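Local structure of genome polyprotein (Chicken sicinivirus JSY, 6QWT) at residues A[36-40]-A[41-45]; A[400-403]-A[404-407]. The protein is the 3Dpol part of a viral polyprotein, an RNA-dependent RNA polymerase that probably copies the viral RNA genome during replication. One frame throughout, in Å; residues are numbered along the deposited sequence.

Interaction 1. Residues A[36-40]-A[41-45]; sequences PAVLS and RHDRR
Arg45 reaches back across the loop and takes the carbonyl oxygen of Pro36 end-on with two nitrogens, NH1 and NH2 each 3.0 Å from Pro36 O. That oxygen lies close to the guanidinium plane, though both bonds are bent. NH2 serves a second grip as well: NE meets Asp43 OD1 at 3.1 Å and NH2 meets Asp43 OD2 at 2.9 Å, a side-on salt bridge that fixes the rotation of the guanidinium. Asp43 OD1 also takes the hydrogen of Arg45 N, on its anti lone pair. A turn in the arginine chain at chi3 (-55°) swings the group into this position. Val38 packs against the carboxylate arm, its CG1 3.6 Å from Asp43 CB. Water 1 is held between Leu39 N and Asp43 OD2, tying the acid to the first half of the loop.

At the far end Ser40 OG accepts from His42 N at 2.9 Å. Further out, Arg45 NH1 also pairs with Glu35, and Val167 of helix 164-168 touches both Val38 and Arg45. The bond from Arg45 N makes an Asx turn that begins at Asp43, the last residue of a type I beta turn from Ser40 whose closing backbone bond is weak.

Interaction 2. Residues A[400-403]-A[404-407]; sequences ISPE and TYQQ
Tyr405 lays one face of its ring against Pro402: Pro402 CA sits 4.0 Å from the Tyr405 ring centroid, 29° off the normal, in a CH-pi contact, and Pro402 O lies over the same ring. The phenol is folded back over the start of the helix because CG stands between the backbone N and the carbonyl carbon (chi1 49°). Ile400 approaches the ring differently, from the edge and near its plane, with CG2 3.6 Å from Tyr405 CE1. The two side chains run past one another in opposite senses. Water 2 also lies in the ring plane and joins Tyr405 OH to Ile400 O.

Ile400 crosses Thr404 at about a right angle, with its CG1 and CD1 beside the threonine. On the polar side Ser401 OG and Thr404 OG1 are hydrogen-bonded at 3.0 Å, and Thr404 N donates to Ser401 O. One turn on, Glu403 and Gln407 touch through their CG atoms, 3.6 Å apart, while their polar ends turn to Thr33 and to Pro31 and Thr33, respectively. Gln406 N donates to Pro402 O at 2.9 Å, and Gln407 N to Glu403 O.

Trp439 meets the Tyr405 ring edge-to-face. Thus backbone bonds and side chains together secure the first turn of helix 402-408: the ring covers Pro402 CA and the carbonyl oxygen bonded by Gln406 N, while the Ser401 and Thr404 hydroxyls satisfy each other.

In the fold
Interaction 1 comes early in the chain, in the loop between strand 34-36 and helix 50-54; interaction 2 comes much later, where strand 396-400 runs into helix 402-408. Their centres are 23 Å apart and their nearest atoms about 9 Å, so they do not touch, although both belong to the same viral polymerase family region. The chain just ahead of interaction 1 touches both: residues 31 and 33 bond to side chains of interaction 2, and Glu35 pairs with Arg45 of interaction 1. The short run 31-36 therefore connects the two contacts, joining an N-terminal part of the polymerase to a helix in its C-terminal part.

Interaction 1. Residues A[36-40]-A[41-45]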
ATOM      1  N   PRO A  36     -15.596   5.902 -12.220  1.00 22.49           N
ATOM      2  CA  PRO A  36     -14.921   6.711 -11.197  1.00 25.12           C
ATOM      3  C   PRO A  36     -15.717   6.754  -9.901  1.00 26.33           C
ATOM      4  O   PRO A  36     -16.946   6.835  -9.909  1.00 21.96           O
ATOM      5  CB  PRO A  36     -14.827   8.095 -11.846  1.00 27.09           C
ATOM      6  CG  PRO A  36     -14.838   7.817 -13.315  1.00 25.09           C
ATOM      7  CD  PRO A  36     -15.756   6.640 -13.486  1.00 23.79           C
ATOM      8  N   ALA A  37     -14.997   6.694  -8.781  1.00 25.19           N
ATOM      9  CA  ALA A  37     -15.631   6.682  -7.471  1.00 26.87           C
ATOM     10  C   ALA A  37     -16.446   7.950  -7.246  1.00 23.44           C
ATOM     11  O   ALA A  37     -16.161   9.011  -7.811  1.00 20.67           O
ATOM     12  CB  ALA A  37     -14.582   6.549  -6.366  1.00 21.98           C
ATOM     13  N   VAL A  38     -17.470   7.828  -6.406  1.00 22.96           N
ATOM     14  CA  VAL A  38     -18.291   8.970  -6.028  1.00 23.17           C
ATOM     15  C   VAL A  38     -17.443   9.943  -5.217  1.00 23.04           C
ATOM     16  O   VAL A  38     -16.894   9.590  -4.167  1.00 20.94           O
ATOM     17  CB  VAL A  38     -19.527   8.517  -5.240  1.00 23.34           C
ATOM     18  CG1 VAL A  38     -20.288   9.721  -4.696  1.00 21.04           C
ATOM     19  CG2 VAL A  38     -20.425   7.661  -6.112  1.00 22.66           C
ATOM     20  N   LEU A  39     -17.325  11.178  -5.698  1.00 20.66           N
ATOM     21  CA  LEU A  39     -16.628  12.211  -4.946  1.00 24.89           C
ATOM     22  C   LEU A  39     -17.549  13.289  -4.399  1.00 25.47           C
ATOM     23  O   LEU A  39     -17.202  13.921  -3.397  1.00 22.75           O
ATOM     24  CB  LEU A  39     -15.539  12.865  -5.813  1.00 23.54           C
ATOM     25  CG  LEU A  39     -14.493  11.917  -6.416  1.00 24.31           C
ATOM     26  CD1 LEU A  39     -13.499  12.682  -7.274  1.00 25.98           C
ATOM     27  CD2 LEU A  39     -13.764  11.123  -5.335  1.00 22.62           C
ATOM     28  N   SER A  40     -18.712  13.501  -5.008  1.00 23.24           N
ATOM     29  CA  SER A  40     -19.616  14.576  -4.624  1.00 25.92           C
ATOM     30  C   SER A  40     -20.760  14.041  -3.772  1.00 27.46           C
ATOM     31  O   SER A  40     -21.253  12.932  -3.999  1.00 27.01           O
ATOM     32  CB  SER A  40     -20.175  15.280  -5.863  1.00 26.01           C
ATOM     33  OG  SER A  40     -21.348  16.009  -5.552  1.00 28.78           O
ATOM     34  N   ARG A  41     -21.186  14.846  -2.794  1.00 27.03           N
ATOM     35  CA  ARG A  41     -22.356  14.493  -1.996  1.00 25.97           C
ATOM     36  C   ARG A  41     -23.650  14.592  -2.792  1.00 26.68           C
ATOM     37  O   ARG A  41     -24.699  14.168  -2.292  1.00 31.59           O
ATOM     38  CB  ARG A  41     -22.440  15.388  -0.756  1.00 26.88           C
ATOM     39  CG  ARG A  41     -21.133  15.513   0.021  1.00 29.00           C
ATOM     40  CD  ARG A  41     -21.356  15.405   1.524  1.00 28.45           C
ATOM     41  NE  ARG A  41     -21.816  16.654   2.117  1.00 33.68           N
ATOM     42  CZ  ARG A  41     -22.691  16.737   3.114  1.00 35.86           C
ATOM     43  NH1 ARG A  41     -23.044  17.926   3.583  1.00 37.14           N
ATOM     44  NH2 ARG A  41     -23.218  15.640   3.640  1.00 30.66           N
ATOM     45  N   HIS A  42     -23.603  15.136  -4.010  1.00 26.72           N
ATOM     46  CA  HIS A  42     -24.772  15.266  -4.871  1.00 32.07           C
ATOM     47  C   HIS A  42     -24.698  14.355  -6.096  1.00 32.48           C
ATOM     48  O   HIS A  42     -25.410  14.591  -7.078  1.00 34.69           O
ATOM     49  CB  HIS A  42     -24.948  16.721  -5.311  1.00 31.24           C
ATOM     50  CG  HIS A  42     -24.959  17.703  -4.180  1.00 33.55           C
ATOM     51  ND1 HIS A  42     -23.815  18.309  -3.709  1.00 35.35           N
ATOM     52  CD2 HIS A  42     -25.976  18.186  -3.428  1.00 30.78           C
ATOM     53  CE1 HIS A  42     -24.125  19.122  -2.716  1.00 31.28           C
ATOM     54  NE2 HIS A  42     -25.431  19.066  -2.524  1.00 34.32           N
ATOM     55  N   ASP A  43     -23.853  13.324  -6.062  1.00 29.97           N
ATOM     56  CA  ASP A  43     -23.722  12.424  -7.205  1.00 31.00           C
ATOM     57  C   ASP A  43     -25.041  11.709  -7.479  1.00 26.55           C
ATOM     58  O   ASP A  43     -25.630  11.096  -6.583  1.00 30.65           O
ATOM     59  CB  ASP A  43     -22.605  11.407  -6.952  1.00 26.66           C
ATOM     60  CG  ASP A  43     -22.104  10.745  -8.233  1.00 30.20           C
ATOM     61  OD1 ASP A  43     -22.933  10.223  -9.012  1.00 27.36           O
ATOM     62  OD2 ASP A  43     -20.874  10.743  -8.461  1.00 26.70           O
ATOM     63  N   ARG A  44     -25.506  11.794  -8.728  1.00 28.70           N
ATOM     64  CA  ARG A  44     -26.775  11.179  -9.102  1.00 29.68           C
ATOM     65  C   ARG A  44     -26.691   9.661  -9.182  1.00 32.69           C
ATOM     66  O   ARG A  44     -27.733   8.996  -9.162  1.00 33.41           O
ATOM     67  CB  ARG A  44     -27.259  11.741 -10.440  1.00 32.57           C
ATOM     68  N   ARG A  45     -25.486   9.095  -9.271  1.00 31.18           N
ATOM     69  CA  ARG A  45     -25.347   7.648  -9.367  1.00 29.17           C
ATOM     70  C   ARG A  45     -25.577   6.934  -8.041  1.00 32.19           C
ATOM     71  O   ARG A  45     -25.651   5.699  -8.030  1.00 31.73           O
ATOM     72  CB  ARG A  45     -23.960   7.285  -9.906  1.00 26.39           C
ATOM     73  CG  ARG A  45     -23.712   7.719 -11.343  1.00 26.18           C
ATOM     74  CD  ARG A  45     -22.254   7.534 -11.724  1.00 28.87           C
ATOM     75  NE  ARG A  45     -21.364   8.234 -10.802  1.00 24.75           N
ATOM     76  CZ  ARG A  45     -20.081   7.936 -10.631  1.00 27.47           C
ATOM     77  NH1 ARG A  45     -19.531   6.950 -11.326  1.00 25.51           N
ATOM     78  NH2 ARG A  45     -19.347   8.623  -9.765  1.00 22.68           N
TER
HETATM   79  O   HOH W   1     -18.688  12.283  -8.012  1.00 19.92           O

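Interaction 2. Residues A[400-403]-A[404-407]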
ATOM      1  N   ILE A 400      -2.074 -10.452 -14.083  1.00 24.07           N
ATOM      2  CA  ILE A 400      -3.084  -9.625 -13.435  1.00 22.44           C
ATOM      3  C   ILE A 400      -4.453  -9.949 -14.017  1.00 21.67           C
ATOM      4  O   ILE A 400      -4.576 -10.437 -15.147  1.00 23.21           O
ATOM      5  CB  ILE A 400      -2.730  -8.129 -13.582  1.00 23.78           C
ATOM      6  CG1 ILE A 400      -3.467  -7.288 -12.535  1.00 24.17           C
ATOM      7  CG2 ILE A 400      -3.013  -7.630 -14.994  1.00 20.00           C
ATOM      8  CD1 ILE A 400      -2.803  -5.952 -12.258  1.00 22.10           C
ATOM      9  N   SER A 401      -5.493  -9.695 -13.228  1.00 23.64           N
ATOM     10  CA  SER A 401      -6.854  -9.940 -13.682  1.00 24.06           C
ATOM     11  C   SER A 401      -7.141  -9.106 -14.927  1.00 26.34           C
ATOM     12  O   SER A 401      -6.819  -7.911 -14.953  1.00 21.38           O
ATOM     13  CB  SER A 401      -7.855  -9.599 -12.579  1.00 23.44           C
ATOM     14  OG  SER A 401      -7.720  -8.245 -12.180  1.00 27.33           O
ATOM     15  N   PRO A 402      -7.725  -9.693 -15.975  1.00 28.05           N
ATOM     16  CA  PRO A 402      -7.977  -8.917 -17.202  1.00 24.13           C
ATOM     17  C   PRO A 402      -8.846  -7.692 -16.977  1.00 24.47           C
ATOM     18  O   PRO A 402      -8.731  -6.717 -17.731  1.00 21.71           O
ATOM     19  CB  PRO A 402      -8.655  -9.939 -18.126  1.00 26.59           C
ATOM     20  CG  PRO A 402      -8.189 -11.269 -17.627  1.00 25.60           C
ATOM     21  CD  PRO A 402      -8.069 -11.116 -16.134  1.00 25.88           C
ATOM     22  N   GLU A 403      -9.701  -7.712 -15.949  1.00 24.67           N
ATOM     23  CA  GLU A 403     -10.550  -6.564 -15.656  1.00 26.96           C
ATOM     24  C   GLU A 403      -9.723  -5.320 -15.364  1.00 24.52           C
ATOM     25  O   GLU A 403     -10.182  -4.201 -15.610  1.00 24.50           O
ATOM     26  CB  GLU A 403     -11.476  -6.880 -14.480  1.00 27.76           C
ATOM     27  CG  GLU A 403     -12.595  -5.868 -14.292  1.00 38.18           C
ATOM     28  CD  GLU A 403     -13.437  -6.140 -13.056  1.00 43.86           C
ATOM     29  OE1 GLU A 403     -14.684  -6.139 -13.171  1.00 37.03           O
ATOM     30  OE2 GLU A 403     -12.854  -6.358 -11.970  1.00 47.13           O
ATOM     31  N   THR A 404      -8.508  -5.495 -14.839  1.00 22.70           N
ATOM     32  CA  THR A 404      -7.646  -4.355 -14.543  1.00 23.22           C
ATOM     33  C   THR A 404      -7.394  -3.516 -15.793  1.00 23.59           C
ATOM     34  O   THR A 404      -7.733  -2.329 -15.837  1.00 28.57           O
ATOM     35  CB  THR A 404      -6.325  -4.839 -13.938  1.00 28.29           C
ATOM     36  OG1 THR A 404      -6.576  -5.463 -12.671  1.00 30.88           O
ATOM     37  CG2 THR A 404      -5.374  -3.673 -13.744  1.00 23.75           C
ATOM     38  N   TYR A 405      -6.799  -4.117 -16.826  1.00 23.72           N
ATOM     39  CA  TYR A 405      -6.437  -3.348 -18.012  1.00 21.02           C
ATOM     40  C   TYR A 405      -7.570  -3.222 -19.025  1.00 20.74           C
ATOM     41  O   TYR A 405      -7.511  -2.336 -19.885  1.00 20.70           O
ATOM     42  CB  TYR A 405      -5.200  -3.949 -18.697  1.00 19.89           C
ATOM     43  CG  TYR A 405      -5.234  -5.442 -18.933  1.00 19.17           C
ATOM     44  CD1 TYR A 405      -4.677  -6.323 -18.014  1.00 20.81           C
ATOM     45  CD2 TYR A 405      -5.794  -5.972 -20.090  1.00 18.92           C
ATOM     46  CE1 TYR A 405      -4.690  -7.694 -18.229  1.00 21.56           C
ATOM     47  CE2 TYR A 405      -5.813  -7.344 -20.315  1.00 21.95           C
ATOM     48  CZ  TYR A 405      -5.260  -8.198 -19.380  1.00 23.27           C
ATOM     49  OH  TYR A 405      -5.276  -9.558 -19.593  1.00 20.59           O
ATOM     50  N   GLN A 406      -8.596  -4.073 -18.947  1.00 20.31           N
ATOM     51  CA  GLN A 406      -9.763  -3.887 -19.804  1.00 21.26           C
ATOM     52  C   GLN A 406     -10.569  -2.664 -19.378  1.00 21.78           C
ATOM     53  O   GLN A 406     -11.077  -1.921 -20.226  1.00 19.57           O
ATOM     54  CB  GLN A 406     -10.638  -5.139 -19.787  1.00 20.75           C
ATOM     55  CG  GLN A 406     -10.064  -6.300 -20.591  1.00 25.02           C
ATOM     56  CD  GLN A 406     -10.818  -7.597 -20.367  1.00 24.07           C
ATOM     57  OE1 GLN A 406     -11.613  -7.715 -19.434  1.00 28.05           O
ATOM     58  NE2 GLN A 406     -10.571  -8.582 -21.223  1.00 21.56           N
ATOM     59  N   GLN A 407     -10.690  -2.434 -18.070  1.00 22.06           N
ATOM     60  CA  GLN A 407     -11.466  -1.296 -17.589  1.00 21.50           C
ATOM     61  C   GLN A 407     -10.644  -0.011 -17.582  1.00 21.71           C
ATOM     62  O   GLN A 407     -11.156   1.053 -17.945  1.00 22.88           O
ATOM     63  CB  GLN A 407     -12.011  -1.584 -16.189  1.00 21.20           C
ATOM     64  CG  GLN A 407     -12.987  -2.747 -16.120  1.00 21.57           C
ATOM     65  CD  GLN A 407     -14.227  -2.533 -16.969  1.00 24.89           C
ATOM     66  OE1 GLN A 407     -14.924  -1.525 -16.834  1.00 25.23           O
ATOM     67  NE2 GLN A 407     -14.511  -3.486 -17.849  1.00 22.31           N
TER
HETATM   68  O   HOH W   2      -3.713 -10.993 -17.704  1.00 20.74           O